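Local coordinates for Dna-binding protein RAP1 (Saccharomyces cerevisiae, PDB 4BJT) that binds DNA at telomeres and other repressor/activator sites and, through its C-terminal domain, associates with the Rap1-binding module of Rif1, at residues Thr127-Cys132 against Met138-Tyr143; Gly160-Asp165 against Glu191-Phe196; His164-Ser169 against Val182-Thr187. All coordinates share one frame; numbering follows the deposited sequence.

Interaction 1 (Thr127-Cys132 against Met138-Tyr143); sequences TSILTC and MVFPRY
Ile129 and Phe140 mark the closest backbone approach of 127-132 and 138-143, their CA atoms 7.7 Å apart, where the end of helix 123-132 packs on the first turn of helix 140-150. The five residues joining the segments are neither helix nor strand, giving a helix-loop-helix unit buried at the centre of the all-helical Rap1 C-terminal domain. No hydrogen bond crosses the interface; side-chain packing holds it together. Ile129 wedges against both aromatic rings, CG2 chiefly on Phe140 and CG1 on Tyr143. Its CG2 stands anti to the backbone N and rests over one face of Phe140, 3.6 Å from CE1, toward the rim. The other branch lies over a face of Tyr143, with CG1 3.9 Å from the ring centroid and 17° off the normal, a CH-pi contact. Leu130 comes to Phe140 at the edge instead, CD2 lying near the ring plane, and Leu111 and Val112 of helix 108-119 pack on this leucine from outside the pair. Tyr143 swings toward helix 123-132 with CG anti to its backbone N (chi1 -173°), and its hydroxyl is hydrogen-bonded to Asn153. With an alanine in place of Tyr143, Ile129 CG1 is likely to lose the ring it packs on, and Asn153 its hydroxyl partner. Beside that ring, Cys132 SG makes an oblique sulfur-aromatic contact, 3.7 Å from Tyr143 CE2.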
ATOM      1  N   THR C 127      -1.751  -5.251  -7.559  1.00 20.08           N
ATOM      2  CA  THR C 127      -0.410  -5.252  -8.159  1.00 19.95           C
ATOM      3  C   THR C 127       0.196  -3.856  -8.105  1.00 22.73           C
ATOM      4  O   THR C 127       1.379  -3.714  -7.739  1.00 22.12           O
ATOM      5  CB  THR C 127      -0.470  -5.787  -9.603  1.00 26.68           C
ATOM      6  OG1 THR C 127      -0.950  -7.119  -9.528  1.00 27.97           O
ATOM      7  CG2 THR C 127       0.900  -5.767 -10.293  1.00 29.98           C
ATOM      8  N   SER C 128      -0.596  -2.833  -8.456  1.00 20.66           N
ATOM      9  CA  SER C 128      -0.130  -1.448  -8.429  0.73 20.75           C
ATOM     10  C   SER C 128       0.213  -1.029  -6.992  1.00 23.38           C
ATOM     11  O   SER C 128       1.240  -0.362  -6.755  1.00 22.60           O
ATOM     12  CB  SER C 128      -1.178  -0.501  -8.995  0.73 24.04           C
ATOM     13  OG  SER C 128      -1.320  -0.713 -10.392  0.73 31.82           O
ATOM     14  N   ILE C 129      -0.623  -1.431  -6.018  1.00 19.59           N
ATOM     15  CA  ILE C 129      -0.351  -1.096  -4.622  1.00 16.39           C
ATOM     16  C   ILE C 129       0.947  -1.760  -4.181  1.00 18.21           C
ATOM     17  O   ILE C 129       1.835  -1.097  -3.612  1.00 19.44           O
ATOM     18  CB  ILE C 129      -1.520  -1.517  -3.700  1.00 17.88           C
ATOM     19  CG1 ILE C 129      -2.799  -0.727  -4.029  1.00 18.56           C
ATOM     20  CG2 ILE C 129      -1.138  -1.325  -2.212  1.00 18.37           C
ATOM     21  CD1 ILE C 129      -4.031  -1.336  -3.409  1.00 20.05           C
ATOM     22  N   LEU C 130       1.097  -3.066  -4.437  1.00 19.31           N
ATOM     23  CA  LEU C 130       2.289  -3.800  -4.031  1.00 22.53           C
ATOM     24  C   LEU C 130       3.539  -3.129  -4.576  1.00 23.88           C
ATOM     25  O   LEU C 130       4.536  -2.991  -3.859  1.00 21.92           O
ATOM     26  CB  LEU C 130       2.248  -5.232  -4.528  1.00 25.19           C
ATOM     27  CG  LEU C 130       1.572  -6.185  -3.613  1.00 35.19           C
ATOM     28  CD1 LEU C 130       1.180  -7.467  -4.354  1.00 38.33           C
ATOM     29  CD2 LEU C 130       2.491  -6.497  -2.397  1.00 42.29           C
ATOM     30  N   THR C 131       3.464  -2.652  -5.825  1.00 20.78           N
ATOM     31  CA  THR C 131       4.593  -1.985  -6.455  1.00 21.49           C
ATOM     32  C   THR C 131       4.931  -0.674  -5.737  1.00 23.63           C
ATOM     33  O   THR C 131       6.103  -0.422  -5.462  1.00 23.28           O
ATOM     34  CB  THR C 131       4.316  -1.779  -7.941  1.00 24.66           C
ATOM     35  OG1 THR C 131       4.059  -3.059  -8.540  1.00 26.38           O
ATOM     36  CG2 THR C 131       5.482  -1.130  -8.658  1.00 26.11           C
ATOM     37  N   CYS C 132       3.938   0.142  -5.405  1.00 19.83           N
ATOM     38  CA  CYS C 132       4.243   1.407  -4.754  1.00 21.96           C
ATOM     39  C   CYS C 132       4.638   1.253  -3.288  1.00 21.41           C
ATOM     40  O   CYS C 132       5.204   2.187  -2.714  1.00 20.97           O
ATOM     41  CB  CYS C 132       3.129   2.417  -4.930  1.00 24.36           C
ATOM     42  SG  CYS C 132       1.793   2.278  -3.748  1.00 27.80           S
ATOM     43  N   MET C 138       3.296  -5.154   5.104  1.00 29.14           N
ATOM     44  CA  MET C 138       2.876  -4.510   6.355  1.00 31.79           C
ATOM     45  C   MET C 138       2.286  -3.121   6.142  1.00 30.75           C
ATOM     46  O   MET C 138       1.647  -2.611   7.061  1.00 30.90           O
ATOM     47  CB  MET C 138       4.057  -4.417   7.346  1.00 37.06           C
ATOM     48  CG  MET C 138       4.649  -5.770   7.736  1.00 45.64           C
ATOM     49  SD  MET C 138       3.572  -6.784   8.796  1.00 55.21           S
ATOM     50  CE  MET C 138       2.496  -7.636   7.542  1.00 51.59           C
ATOM     51  N   VAL C 139       2.528  -2.492   4.973  1.00 22.15           N
ATOM     52  CA  VAL C 139       2.018  -1.160   4.665  1.00 21.52           C
ATOM     53  C   VAL C 139       0.655  -1.260   3.897  1.00 22.35           C
ATOM     54  O   VAL C 139       0.022  -0.236   3.663  1.00 21.88           O
ATOM     55  CB  VAL C 139       3.122  -0.345   3.933  1.00 27.52           C
ATOM     56  CG1 VAL C 139       2.701   1.098   3.723  1.00 27.66           C
ATOM     57  CG2 VAL C 139       4.443  -0.383   4.714  1.00 29.41           C
ATOM     58  N   PHE C 140       0.160  -2.479   3.540  1.00 20.26           N
ATOM     59  CA  PHE C 140      -1.150  -2.602   2.848  1.00 21.31           C
ATOM     60  C   PHE C 140      -2.280  -1.979   3.633  1.00 22.37           C
ATOM     61  O   PHE C 140      -3.076  -1.203   3.089  1.00 20.98           O
ATOM     62  CB  PHE C 140      -1.514  -4.062   2.566  1.00 23.88           C
ATOM     63  CG  PHE C 140      -1.501  -4.409   1.116  1.00 25.14           C
ATOM     64  CD1 PHE C 140      -2.557  -4.077   0.310  1.00 30.61           C
ATOM     65  CD2 PHE C 140      -0.431  -5.068   0.560  1.00 31.79           C
ATOM     66  CE1 PHE C 140      -2.560  -4.416  -1.045  1.00 32.36           C
ATOM     67  CE2 PHE C 140      -0.417  -5.366  -0.794  1.00 33.98           C
ATOM     68  CZ  PHE C 140      -1.501  -5.065  -1.578  1.00 30.95           C
ATOM     69  N   PRO C 141      -2.429  -2.285   4.934  1.00 20.42           N
ATOM     70  CA  PRO C 141      -3.542  -1.670   5.683  1.00 19.76           C
ATOM     71  C   PRO C 141      -3.471  -0.146   5.705  1.00 21.05           C
ATOM     72  O   PRO C 141      -4.470   0.547   5.520  1.00 19.75           O
ATOM     73  CB  PRO C 141      -3.419  -2.297   7.072  1.00 21.60           C
ATOM     74  CG  PRO C 141      -2.742  -3.602   6.813  1.00 26.33           C
ATOM     75  CD  PRO C 141      -1.705  -3.250   5.768  1.00 22.58           C
ATOM     76  N   ARG C 142      -2.261   0.380   5.864  1.00 20.55           N
ATOM     77  CA  ARG C 142      -2.023   1.802   5.861  1.00 19.31           C
ATOM     78  C   ARG C 142      -2.511   2.423   4.542  1.00 17.91           C
ATOM     79  O   ARG C 142      -3.063   3.523   4.527  1.00 16.81           O
ATOM     80  CB  ARG C 142      -0.491   2.024   5.999  1.00 20.35           C
ATOM     81  CG  ARG C 142      -0.147   3.441   6.176  1.00 22.84           C
ATOM     82  CD  ARG C 142       1.359   3.647   6.361  1.00 18.43           C
ATOM     83  NE  ARG C 142       1.855   2.979   7.562  1.00 19.68           N
ATOM     84  CZ  ARG C 142       3.113   3.069   8.006  1.00 22.76           C
ATOM     85  NH1 ARG C 142       4.024   3.723   7.306  1.00 19.84           N
ATOM     86  NH2 ARG C 142       3.473   2.472   9.137  1.00 21.65           N
ATOM     87  N   TYR C 143      -2.256   1.742   3.427  1.00 16.15           N
ATOM     88  CA  TYR C 143      -2.658   2.243   2.121  1.00 14.73           C
ATOM     89  C   TYR C 143      -4.158   2.451   2.103  1.00 17.47           C
ATOM     90  O   TYR C 143      -4.626   3.546   1.787  1.00 17.51           O
ATOM     91  CB  TYR C 143      -2.213   1.283   1.014  1.00 17.38           C
ATOM     92  CG  TYR C 143      -2.447   1.831  -0.379  1.00 17.23           C
ATOM     93  CD1 TYR C 143      -3.729   1.885  -0.926  1.00 18.07           C
ATOM     94  CD2 TYR C 143      -1.405   2.383  -1.115  1.00 15.86           C
ATOM     95  CE1 TYR C 143      -3.952   2.429  -2.182  1.00 15.77           C
ATOM     96  CE2 TYR C 143      -1.607   2.874  -2.403  1.00 17.59           C
ATOM     97  CZ  TYR C 143      -2.880   2.906  -2.932  1.00 19.68           C
ATOM     98  OH  TYR C 143      -3.024   3.432  -4.192  1.00 22.46           O
TER

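Interaction 2 (Gly160-Asp165 against Glu191-Phe196); sequences GIWTHD and EMRKRF
Arg193 NH1 is gripped by two oxygens, Thr131 O and Ser134 OG, while the rest of the guanidinium lies flat on the indole of Trp162. NE and NH2 face the two carboxylate oxygens of Asp167, NE in a salt bridge with OD1, so with NH1 held as well the group's rotation is fixed. The two planes are 9° apart with their centres separated by 4.3 Å. The stack is off-centre: CZ stands 34° off the normal of the five-membered ring, displaced toward the tryptophan's own CB, which is 3.6 Å from Arg193 CZ. The aliphatic part of the arginine covers the remainder of the indole. Its CB approaches the benzo ring, 3.6 Å from Trp162 CZ2. A bend at chi2 (77°) then lays the chain along the face, carrying CD to 3.5 Å from Trp162 CD2 and NE to 3.5 Å from Trp162 CG. Arginine and tryptophan thus run past each other in opposite directions, each leading from its own backbone toward that of its partner. His185 stacks on the other face of the indole, which is therefore sandwiched between an imidazole and a guanidinium. Just beyond Trp162, Thr163 N-caps helix 164-171 through its OG1. The Arg193-Trp162 pair is a parallel-displaced cation-pi stack, and it joins helix 187-198 to the segment leading into helix 164-171.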
ATOM      1  N   GLY C 160       6.032   5.175   3.450  1.00 18.87           N
ATOM      2  CA  GLY C 160       5.950   3.832   2.892  1.00 17.98           C
ATOM      3  C   GLY C 160       5.180   3.715   1.595  1.00 19.09           C
ATOM      4  O   GLY C 160       5.238   2.672   0.946  1.00 19.06           O
ATOM      5  N   ILE C 161       4.440   4.761   1.201  1.00 17.07           N
ATOM      6  CA  ILE C 161       3.650   4.732  -0.027  1.00 16.34           C
ATOM      7  C   ILE C 161       4.314   5.638  -1.021  1.00 20.16           C
ATOM      8  O   ILE C 161       4.266   6.858  -0.892  1.00 20.14           O
ATOM      9  CB  ILE C 161       2.180   5.164   0.274  1.00 18.24           C
ATOM     10  CG1 ILE C 161       1.589   4.274   1.383  1.00 18.27           C
ATOM     11  CG2 ILE C 161       1.341   5.158  -1.019  1.00 18.48           C
ATOM     12  CD1 ILE C 161       0.144   4.502   1.691  1.00 22.11           C
ATOM     13  N   TRP C 162       5.007   5.034  -1.998  1.00 19.19           N
ATOM     14  CA  TRP C 162       5.749   5.789  -2.986  1.00 19.14           C
ATOM     15  C   TRP C 162       4.848   6.304  -4.094  1.00 23.77           C
ATOM     16  O   TRP C 162       4.269   5.520  -4.836  1.00 24.64           O
ATOM     17  CB  TRP C 162       6.867   4.924  -3.587  1.00 17.85           C
ATOM     18  CG  TRP C 162       7.972   4.664  -2.625  1.00 18.65           C
ATOM     19  CD1 TRP C 162       8.038   3.685  -1.682  1.00 20.34           C
ATOM     20  CD2 TRP C 162       9.197   5.396  -2.530  1.00 19.48           C
ATOM     21  NE1 TRP C 162       9.213   3.787  -0.978  1.00 20.48           N
ATOM     22  CE2 TRP C 162       9.944   4.835  -1.475  1.00 21.73           C
ATOM     23  CE3 TRP C 162       9.739   6.462  -3.249  1.00 21.41           C
ATOM     24  CZ2 TRP C 162      11.205   5.317  -1.112  1.00 22.17           C
ATOM     25  CZ3 TRP C 162      10.996   6.909  -2.914  1.00 23.27           C
ATOM     26  CH2 TRP C 162      11.691   6.379  -1.819  1.00 23.49           C
ATOM     27  N   THR C 163       4.797   7.608  -4.263  1.00 22.41           N
ATOM     28  CA  THR C 163       4.044   8.215  -5.350  1.00 21.78           C
ATOM     29  C   THR C 163       4.944   8.429  -6.576  1.00 25.11           C
ATOM     30  O   THR C 163       6.175   8.344  -6.506  1.00 24.17           O
ATOM     31  CB  THR C 163       3.481   9.549  -4.900  1.00 25.07           C
ATOM     32  OG1 THR C 163       4.584  10.402  -4.604  1.00 25.03           O
ATOM     33  CG2 THR C 163       2.575   9.413  -3.689  1.00 26.08           C
ATOM     34  N   HIS C 164       4.315   8.805  -7.694  1.00 25.06           N
ATOM     35  CA  HIS C 164       5.064   9.140  -8.905  1.00 27.66           C
ATOM     36  C   HIS C 164       6.045  10.272  -8.627  1.00 31.49           C
ATOM     37  O   HIS C 164       7.213  10.187  -9.008  1.00 30.68           O
ATOM     38  CB  HIS C 164       4.095   9.527 -10.029  1.00 30.79           C
ATOM     39  CG  HIS C 164       4.794  10.019 -11.261  1.00 37.73           C
ATOM     40  ND1 HIS C 164       5.360   9.139 -12.170  1.00 41.62           N
ATOM     41  CD2 HIS C 164       5.044  11.287 -11.663  1.00 42.40           C
ATOM     42  CE1 HIS C 164       5.919   9.898 -13.107  1.00 42.74           C
ATOM     43  NE2 HIS C 164       5.746  11.196 -12.848  1.00 43.59           N
ATOM     44  N   ASP C 165       5.593  11.318  -7.910  1.00 29.59           N
ATOM     45  CA  ASP C 165       6.457  12.441  -7.551  1.00 30.49           C
ATOM     46  C   ASP C 165       7.647  12.005  -6.701  1.00 30.16           C
ATOM     47  O   ASP C 165       8.741  12.521  -6.868  1.00 31.16           O
ATOM     48  CB  ASP C 165       5.653  13.527  -6.813  1.00 33.43           C
ATOM     49  CG  ASP C 165       4.706  14.317  -7.706  1.00 48.19           C
ATOM     50  OD1 ASP C 165       4.806  14.179  -8.957  1.00 49.81           O
ATOM     51  OD2 ASP C 165       3.896  15.107  -7.160  1.00 50.55           O
ATOM     52  N   GLU C 191      16.846   3.388   0.187  1.00 24.78           N
ATOM     53  CA  GLU C 191      17.841   2.465  -0.355  1.00 26.09           C
ATOM     54  C   GLU C 191      17.147   1.281  -1.043  1.00 27.90           C
ATOM     55  O   GLU C 191      17.587   0.865  -2.130  1.00 27.75           O
ATOM     56  CB  GLU C 191      18.806   1.992   0.724  1.00 28.46           C
ATOM     57  CG  GLU C 191      19.724   3.099   1.207  1.00 37.21           C
ATOM     58  CD  GLU C 191      20.631   3.753   0.178  1.00 71.25           C
ATOM     59  OE1 GLU C 191      20.916   3.122  -0.867  1.00 67.43           O
ATOM     60  OE2 GLU C 191      21.064   4.904   0.424  1.00 76.37           O
ATOM     61  N   MET C 192      16.056   0.751  -0.450  1.00 26.04           N
ATOM     62  CA  MET C 192      15.345  -0.350  -1.099  1.00 26.56           C
ATOM     63  C   MET C 192      14.783   0.102  -2.456  1.00 27.08           C
ATOM     64  O   MET C 192      14.879  -0.631  -3.454  1.00 25.94           O
ATOM     65  CB  MET C 192      14.214  -0.899  -0.232  1.00 29.39           C
ATOM     66  CG  MET C 192      13.559  -2.109  -0.886  1.00 36.52           C
ATOM     67  SD  MET C 192      12.243  -2.852   0.078  1.00 45.21           S
ATOM     68  CE  MET C 192      13.172  -3.932   1.073  1.00 42.53           C
ATOM     69  N   ARG C 193      14.197   1.301  -2.496  1.00 23.15           N
ATOM     70  CA  ARG C 193      13.597   1.833  -3.724  1.00 23.66           C
ATOM     71  C   ARG C 193      14.652   2.000  -4.835  1.00 25.66           C
ATOM     72  O   ARG C 193      14.424   1.646  -6.009  1.00 25.58           O
ATOM     73  CB  ARG C 193      12.885   3.173  -3.431  1.00 22.19           C
ATOM     74  CG  ARG C 193      11.881   3.567  -4.510  1.00 24.68           C
ATOM     75  CD  ARG C 193      10.597   2.769  -4.388  1.00 22.94           C
ATOM     76  NE  ARG C 193       9.574   3.165  -5.352  1.00 20.70           N
ATOM     77  CZ  ARG C 193       8.500   2.432  -5.645  1.00 22.44           C
ATOM     78  NH1 ARG C 193       8.267   1.289  -5.004  1.00 19.63           N
ATOM     79  NH2 ARG C 193       7.640   2.842  -6.581  1.00 20.84           N
ATOM     80  N   LYS C 194      15.818   2.479  -4.461  1.00 24.24           N
ATOM     81  CA  LYS C 194      16.947   2.595  -5.394  1.00 25.00           C
ATOM     82  C   LYS C 194      17.354   1.242  -5.945  1.00 28.19           C
ATOM     83  O   LYS C 194      17.605   1.129  -7.161  1.00 28.44           O
ATOM     84  CB  LYS C 194      18.155   3.243  -4.710  1.00 28.03           C
ATOM     85  CG  LYS C 194      17.970   4.708  -4.437  1.00 38.54           C
ATOM     86  CD  LYS C 194      19.292   5.334  -3.950  1.00 51.03           C
ATOM     87  CE  LYS C 194      19.161   6.815  -3.748  1.00 64.25           C
ATOM     88  NZ  LYS C 194      20.329   7.389  -3.020  1.00 70.37           N
ATOM     89  N   ARG C 195      17.415   0.213  -5.084  1.00 27.40           N
ATOM     90  CA  ARG C 195      17.760  -1.155  -5.518  1.00 29.89           C
ATOM     91  C   ARG C 195      16.731  -1.662  -6.535  1.00 31.53           C
ATOM     92  O   ARG C 195      17.122  -2.298  -7.529  1.00 31.34           O
ATOM     93  CB  ARG C 195      17.828  -2.149  -4.335  1.00 31.49           C
ATOM     94  CG  ARG C 195      19.075  -1.989  -3.461  1.00 43.64           C
ATOM     95  CD  ARG C 195      19.322  -3.202  -2.570  1.00 55.92           C
ATOM     96  NE  ARG C 195      18.316  -3.371  -1.521  1.00 62.76           N
ATOM     97  CZ  ARG C 195      18.270  -2.702  -0.367  1.00 75.88           C
ATOM     98  NH1 ARG C 195      19.176  -1.766  -0.092  1.00 66.27           N
ATOM     99  NH2 ARG C 195      17.303  -2.946   0.508  1.00 56.61           N
ATOM    100  N   PHE C 196      15.428  -1.363  -6.303  1.00 27.76           N
ATOM    101  CA  PHE C 196      14.335  -1.746  -7.225  1.00 28.25           C
ATOM    102  C   PHE C 196      14.571  -1.136  -8.590  1.00 29.59           C
ATOM    103  O   PHE C 196      14.423  -1.828  -9.598  1.00 28.32           O
ATOM    104  CB  PHE C 196      12.958  -1.253  -6.730  1.00 30.25           C
ATOM    105  CG  PHE C 196      12.101  -2.190  -5.914  1.00 34.21           C
ATOM    106  CD1 PHE C 196      12.592  -2.778  -4.760  1.00 37.02           C
ATOM    107  CD2 PHE C 196      10.767  -2.404  -6.245  1.00 37.00           C
ATOM    108  CE1 PHE C 196      11.797  -3.630  -3.996  1.00 36.48           C
ATOM    109  CE2 PHE C 196       9.975  -3.261  -5.482  1.00 39.16           C
ATOM    110  CZ  PHE C 196      10.511  -3.899  -4.386  1.00 36.63           C
TER

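Interaction 3 (His164-Ser169 against Val182-Thr187); sequences HDDDES and VKKHGT
Lys184 points from helix 175-185 at Asp166 of helix 164-171, and its chain can be followed atom by atom. CB leaves the backbone toward 164-169, with CG anti to the backbone N (chi1 179°). CG then passes over the centre of the neighbouring His185 imidazole, 3.8 Å above the ring plane. Fully extended from there, the chain brings CD to 3.7 Å from Asp166 OD2 and CE to 3.5 Å from the same oxygen. NZ ends 2.7 Å from Asp166 OD2 in a salt bridge that uses the syn lone pair, on the side of OD1. Its ammonium is also hydrogen-bonded to Pro156 O. A second donor meets the same carboxylate oxygen: His185 NE2 lies 2.9 Å from Asp166 OD2, with an N-H...O angle of 161°. This bond leaves the imidazole close to the ring plane but arrives from above the carboxylate plane, 61° out of it, as the two groups stand almost perpendicular. At the far side of the imidazole, ND1 is hydrogen-bonded to Gly160 N, which fixes the rotation of the ring. Two N-H groups converging on OD2 probably stabilise the negative charge of this buried aspartate. The contact thus ties helix 164-171 to the last turn of the succeeding helix 175-185, just before Gly186 turns the chain at positive phi into helix 187-198.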
ATOM      1  N   HIS C 164       4.315   8.805  -7.694  1.00 25.06           N
ATOM      2  CA  HIS C 164       5.064   9.140  -8.905  1.00 27.66           C
ATOM      3  C   HIS C 164       6.045  10.272  -8.627  1.00 31.49           C
ATOM      4  O   HIS C 164       7.213  10.187  -9.008  1.00 30.68           O
ATOM      5  CB  HIS C 164       4.095   9.527 -10.029  1.00 30.79           C
ATOM      6  CG  HIS C 164       4.794  10.019 -11.261  1.00 37.73           C
ATOM      7  ND1 HIS C 164       5.360   9.139 -12.170  1.00 41.62           N
ATOM      8  CD2 HIS C 164       5.044  11.287 -11.663  1.00 42.40           C
ATOM      9  CE1 HIS C 164       5.919   9.898 -13.107  1.00 42.74           C
ATOM     10  NE2 HIS C 164       5.746  11.196 -12.848  1.00 43.59           N
ATOM     11  N   ASP C 165       5.593  11.318  -7.910  1.00 29.59           N
ATOM     12  CA  ASP C 165       6.457  12.441  -7.551  1.00 30.49           C
ATOM     13  C   ASP C 165       7.647  12.005  -6.701  1.00 30.16           C
ATOM     14  O   ASP C 165       8.741  12.521  -6.868  1.00 31.16           O
ATOM     15  CB  ASP C 165       5.653  13.527  -6.813  1.00 33.43           C
ATOM     16  CG  ASP C 165       4.706  14.317  -7.706  1.00 48.19           C
ATOM     17  OD1 ASP C 165       4.806  14.179  -8.957  1.00 49.81           O
ATOM     18  OD2 ASP C 165       3.896  15.107  -7.160  1.00 50.55           O
ATOM     19  N   ASP C 166       7.426  11.067  -5.774  1.00 25.52           N
ATOM     20  CA  ASP C 166       8.505  10.559  -4.935  1.00 25.30           C
ATOM     21  C   ASP C 166       9.550   9.852  -5.793  1.00 25.46           C
ATOM     22  O   ASP C 166      10.740  10.033  -5.569  1.00 26.12           O
ATOM     23  CB  ASP C 166       7.989   9.559  -3.886  1.00 24.49           C
ATOM     24  CG  ASP C 166       7.128  10.129  -2.795  1.00 25.62           C
ATOM     25  OD1 ASP C 166       7.176  11.347  -2.580  1.00 28.04           O
ATOM     26  OD2 ASP C 166       6.431   9.328  -2.095  1.00 22.23           O
ATOM     27  N   ASP C 167       9.103   9.020  -6.744  1.00 23.80           N
ATOM     28  CA  ASP C 167      10.038   8.302  -7.621  1.00 24.75           C
ATOM     29  C   ASP C 167      10.831   9.270  -8.506  1.00 31.64           C
ATOM     30  O   ASP C 167      12.018   9.059  -8.713  1.00 33.32           O
ATOM     31  CB  ASP C 167       9.319   7.238  -8.442  1.00 26.22           C
ATOM     32  CG  ASP C 167       8.895   6.022  -7.638  1.00 32.31           C
ATOM     33  OD1 ASP C 167       9.527   5.748  -6.593  1.00 27.61           O
ATOM     34  OD2 ASP C 167       7.952   5.296  -8.088  1.00 31.55           O
ATOM     35  N   GLU C 168      10.213  10.366  -8.934  1.00 29.62           N
ATOM     36  CA  GLU C 168      10.914  11.392  -9.701  1.00 31.66           C
ATOM     37  C   GLU C 168      11.946  12.115  -8.820  1.00 35.96           C
ATOM     38  O   GLU C 168      13.080  12.345  -9.265  1.00 36.64           O
ATOM     39  CB  GLU C 168       9.906  12.369 -10.328  1.00 33.98           C
ATOM     40  CG  GLU C 168       9.072  11.731 -11.426  1.00 42.61           C
ATOM     41  CD  GLU C 168       9.834  11.248 -12.652  1.00 67.35           C
ATOM     42  OE1 GLU C 168      10.911  11.809 -12.956  1.00 62.78           O
ATOM     43  OE2 GLU C 168       9.350  10.297 -13.307  1.00 59.58           O
ATOM     44  N   SER C 169      11.604  12.398  -7.550  1.00 31.62           N
ATOM     45  CA  SER C 169      12.564  13.001  -6.623  1.00 31.34           C
ATOM     46  C   SER C 169      13.758  12.086  -6.402  1.00 34.32           C
ATOM     47  O   SER C 169      14.906  12.565  -6.348  1.00 35.95           O
ATOM     48  CB  SER C 169      11.909  13.299  -5.271  1.00 33.71           C
ATOM     49  OG  SER C 169      10.980  14.363  -5.384  1.00 41.94           O
ATOM     50  N   VAL C 182      13.706  11.428   2.145  1.00 26.39           N
ATOM     51  CA  VAL C 182      14.129  10.580   3.268  1.00 27.11           C
ATOM     52  C   VAL C 182      13.382  10.966   4.512  1.00 27.36           C
ATOM     53  O   VAL C 182      13.126  10.105   5.332  1.00 27.92           O
ATOM     54  CB  VAL C 182      15.645  10.455   3.518  1.00 33.50           C
ATOM     55  CG1 VAL C 182      16.329   9.884   2.308  1.00 35.03           C
ATOM     56  CG2 VAL C 182      16.257  11.768   3.966  1.00 34.91           C
ATOM     57  N   LYS C 183      12.974  12.235   4.656  1.00 25.52           N
ATOM     58  CA  LYS C 183      12.151  12.638   5.799  1.00 25.64           C
ATOM     59  C   LYS C 183      10.787  11.899   5.765  1.00 26.34           C
ATOM     60  O   LYS C 183      10.257  11.500   6.809  1.00 26.92           O
ATOM     61  CB  LYS C 183      11.955  14.157   5.783  1.00 29.99           C
ATOM     62  CG  LYS C 183      11.063  14.675   6.887  1.00 40.14           C
ATOM     63  CD  LYS C 183      11.259  16.175   7.094  1.00 54.50           C
ATOM     64  CE  LYS C 183      10.320  16.767   8.129  1.00 74.21           C
ATOM     65  NZ  LYS C 183      10.632  16.338   9.528  1.00 85.50           N
ATOM     66  N   LYS C 184      10.244  11.702   4.558  1.00 21.87           N
ATOM     67  CA  LYS C 184       8.991  10.993   4.380  1.00 20.76           C
ATOM     68  C   LYS C 184       9.112   9.502   4.609  1.00 21.32           C
ATOM     69  O   LYS C 184       8.331   8.926   5.361  1.00 20.74           O
ATOM     70  CB  LYS C 184       8.429  11.276   2.976  1.00 20.88           C
ATOM     71  CG  LYS C 184       7.127  10.567   2.662  1.00 21.87           C
ATOM     72  CD  LYS C 184       6.642  10.905   1.264  1.00 21.30           C
ATOM     73  CE  LYS C 184       5.263  10.338   1.041  1.00 21.58           C
ATOM     74  NZ  LYS C 184       4.767  10.618  -0.335  1.00 21.08           N
ATOM     75  N   HIS C 185      10.039   8.855   3.896  1.00 21.22           N
ATOM     76  CA  HIS C 185      10.145   7.394   3.877  1.00 20.25           C
ATOM     77  C   HIS C 185      11.244   6.784   4.732  1.00 22.57           C
ATOM     78  O   HIS C 185      11.160   5.599   5.038  1.00 21.36           O
ATOM     79  CB  HIS C 185      10.338   6.939   2.432  1.00 20.75           C
ATOM     80  CG  HIS C 185       9.159   7.220   1.552  1.00 21.09           C
ATOM     81  ND1 HIS C 185       7.902   6.733   1.859  1.00 20.73           N
ATOM     82  CD2 HIS C 185       9.090   7.899   0.387  1.00 22.83           C
ATOM     83  CE1 HIS C 185       7.108   7.167   0.890  1.00 21.09           C
ATOM     84  NE2 HIS C 185       7.797   7.836  -0.032  1.00 21.87           N
ATOM     85  N   GLY C 186      12.280   7.558   5.020  1.00 22.01           N
ATOM     86  CA  GLY C 186      13.464   7.096   5.717  1.00 22.19           C
ATOM     87  C   GLY C 186      14.522   6.557   4.774  1.00 24.22           C
ATOM     88  O   GLY C 186      14.259   6.255   3.603  1.00 23.15           O
ATOM     89  N   THR C 187      15.735   6.427   5.308  1.00 24.06           N
ATOM     90  CA  THR C 187      16.874   5.953   4.545  1.00 23.23           C
ATOM     91  C   THR C 187      16.731   4.521   4.065  1.00 26.69           C
ATOM     92  O   THR C 187      17.066   4.227   2.914  1.00 26.94           O
ATOM     93  CB  THR C 187      18.134   6.052   5.406  1.00 30.18           C
ATOM     94  OG1 THR C 187      18.158   7.339   6.021  1.00 32.28           O
ATOM     95  CG2 THR C 187      19.393   5.820   4.607  1.00 34.62           C
TER

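How the interactions relate
The three contacts follow one another across the domain, with interaction 2 between the others. Its centre lies 12 Å from that of interaction 1, to which it is bonded by Thr131 O to Arg193 NH1 (2.8 Å) and Cys132 O to Trp162 N (2.9 Å). Interaction 3 is only 6 Å from it, centre to centre, and shares His164 and Asp165; Arg193 NE meets Asp167 OD1 at 2.9 Å. Interactions 1 and 3 do not touch, their nearest atoms being about 6 Å apart. The bound peptide, presumably the Rif1 module, packs against Thr127, Leu130, Thr131 and Met138 of interaction 1 and against Met192 and Phe196 of interaction 2.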